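Side-chain contact in endo-1,4-beta-xylanase (Pseudoalteromonas haloplanktis, PDB 1H12), which hydrolyses internal beta-1,4-linkages of xylan as a cold-adapted glycoside hydrolase of family 8: residues 217-220 with 221-225. Numbering follows the deposited sequence.
Sequences TNQA and DKNYW
Asn218 and Asp221 form a local helix cap at the protein surface, where the chain leaves the turn after helix 206-215 and starts helix 219-243. Asn218 is the N-cap: its OD1 accepts the backbone N-H of Asp221 at 2.9 Å, supplying an acceptor to a first-turn amide that has no preceding helical carbonyl to serve it. The donor stands 49° out of the amide's carbonyl plane. Asparagine suits this position because its short side chain, with CG held between the backbone N and the carbonyl carbon (chi1 70°), turns OD1 back over the helix start while ND2 remains available. Asn218 ND2 gives a nearly straight bond to Asp221 OD2, 2.8 Å away; the carboxylate oxygen lies in the plane of the amide, yet is itself approached from above the carboxylate plane. The pairing resembles a capping box in linking the N-cap residue and the third residue after it both ways, but is not one, since the carboxylate takes the side-chain amide of Asn218 in place of its backbone N-H. An aspartate fits the first turn, its negative charge probably favoured by the helix dipole, and its OD1 makes a salt bridge to Lys180 of helix 168-182. With an alanine here, Asn218 ND2 and the Lys180 ammonium would probably lose the carboxylate they share, and the Asn218 amide would be freer to turn. Regular helical bonding follows at once: Lys222 N donates to Asn218 O at 3.0 Å, and Tyr224 N to Ala220 O at 2.9 Å.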
loop_
_atom_site.group_PDB
_atom_site.type_symbol
_atom_site.label_atom_id
_atom_site.label_comp_id
_atom_site.label_asym_id
_atom_site.label_seq_id
_atom_site.Cartn_x
_atom_site.Cartn_y
_atom_site.Cartn_z
ATOM N N THR A 217 -11.101 -8.579 -19.840
ATOM C CA THR A 217 -11.883 -8.643 -21.094
ATOM C C THR A 217 -12.725 -9.854 -21.205
ATOM O O THR A 217 -12.988 -10.230 -22.329
ATOM C CB THR A 217 -11.127 -8.686 -22.364
ATOM O OG1 THR A 217 -10.213 -9.805 -22.202
ATOM C CG2 THR A 217 -10.323 -7.329 -22.610
ATOM N N ASN A 218 -13.242 -10.350 -20.129
ATOM C CA ASN A 218 -14.320 -11.327 -20.168
ATOM C C ASN A 218 -15.310 -11.017 -19.042
ATOM O O ASN A 218 -14.943 -10.549 -17.970
ATOM C CB ASN A 218 -13.806 -12.751 -20.135
ATOM C CG ASN A 218 -13.171 -13.180 -18.746
ATOM O OD1 ASN A 218 -13.864 -13.729 -17.869
ATOM N ND2 ASN A 218 -11.835 -12.913 -18.522
ATOM N N GLN A 219 -16.572 -11.337 -19.318
ATOM C CA GLN A 219 -17.650 -11.020 -18.398
ATOM C C GLN A 219 -17.494 -11.719 -17.062
ATOM O O GLN A 219 -17.751 -11.072 -16.008
ATOM C CB GLN A 219 -18.957 -11.484 -19.047
ATOM C CG GLN A 219 -20.180 -11.209 -18.176
ATOM C CD GLN A 219 -21.465 -11.710 -18.793
ATOM O OE1 GLN A 219 -21.779 -11.329 -19.938
ATOM N NE2 GLN A 219 -22.195 -12.514 -18.066
ATOM N N ALA A 220 -17.100 -12.963 -17.014
ATOM C CA ALA A 220 -17.002 -13.648 -15.730
ATOM C C ALA A 220 -16.011 -12.939 -14.835
ATOM O O ALA A 220 -16.246 -12.741 -13.660
ATOM C CB ALA A 220 -16.644 -15.100 -15.925
ATOM N N ASP A 221 -14.852 -12.577 -15.387
ATOM C CA ASP A 221 -13.817 -11.903 -14.599
ATOM C C ASP A 221 -14.194 -10.501 -14.186
ATOM O O ASP A 221 -13.837 -10.064 -13.100
ATOM C CB ASP A 221 -12.451 -11.938 -15.263
ATOM C CG ASP A 221 -11.780 -13.310 -15.149
ATOM O OD1 ASP A 221 -12.087 -14.092 -14.238
ATOM O OD2 ASP A 221 -10.902 -13.662 -15.990
ATOM N N LYS A 222 -14.932 -9.787 -15.038
ATOM C CA LYS A 222 -15.416 -8.499 -14.657
ATOM C C LYS A 222 -16.296 -8.608 -13.396
ATOM O O LYS A 222 -16.169 -7.842 -12.434
ATOM C CB LYS A 222 -16.170 -7.841 -15.772
ATOM C CG LYS A 222 -16.742 -6.578 -15.448
ATOM C CD LYS A 222 -17.318 -5.897 -16.640
ATOM C CE LYS A 222 -17.612 -4.472 -16.323
ATOM N NZ LYS A 222 -18.001 -3.706 -17.616
ATOM N N ASN A 223 -17.226 -9.547 -13.456
ATOM C CA ASN A 223 -18.099 -9.780 -12.318
ATOM C C ASN A 223 -17.343 -10.251 -11.076
ATOM O O ASN A 223 -17.626 -9.795 -9.958
ATOM C CB ASN A 223 -19.229 -10.741 -12.718
ATOM C CG ASN A 223 -20.277 -10.077 -13.543
ATOM O OD1 ASN A 223 -20.226 -10.072 -14.829
ATOM N ND2 ASN A 223 -21.203 -9.532 -12.893
ATOM N N TYR A 224 -16.361 -11.101 -11.279
ATOM C CA TYR A 224 -15.526 -11.589 -10.171
ATOM C C TYR A 224 -14.913 -10.421 -9.407
ATOM O O TYR A 224 -15.025 -10.322 -8.182
ATOM C CB TYR A 224 -14.433 -12.531 -10.695
ATOM C CG TYR A 224 -13.491 -13.012 -9.620
ATOM C CD1 TYR A 224 -13.808 -14.100 -8.865
ATOM C CD2 TYR A 224 -12.326 -12.297 -9.315
ATOM C CE1 TYR A 224 -12.946 -14.553 -7.846
ATOM C CE2 TYR A 224 -11.487 -12.713 -8.312
ATOM C CZ TYR A 224 -11.798 -13.806 -7.552
ATOM O OH TYR A 224 -10.952 -14.177 -6.542
ATOM N N TRP A 225 -14.260 -9.511 -10.129
ATOM C CA TRP A 225 -13.568 -8.418 -9.458
ATOM C C TRP A 225 -14.532 -7.406 -8.843
ATOM O O TRP A 225 -14.215 -6.824 -7.810
ATOM C CB TRP A 225 -12.536 -7.781 -10.374
ATOM C CG TRP A 225 -11.365 -8.687 -10.586
ATOM C CD1 TRP A 225 -11.015 -9.319 -11.739
ATOM C CD2 TRP A 225 -10.381 -9.081 -9.602
ATOM N NE1 TRP A 225 -9.904 -10.082 -11.534
ATOM C CE2 TRP A 225 -9.485 -9.936 -10.225
ATOM C CE3 TRP A 225 -10.166 -8.763 -8.283
ATOM C CZ2 TRP A 225 -8.434 -10.520 -9.553
ATOM C CZ3 TRP A 225 -9.108 -9.317 -7.597
ATOM C CH2 TRP A 225 -8.258 -10.210 -8.238
#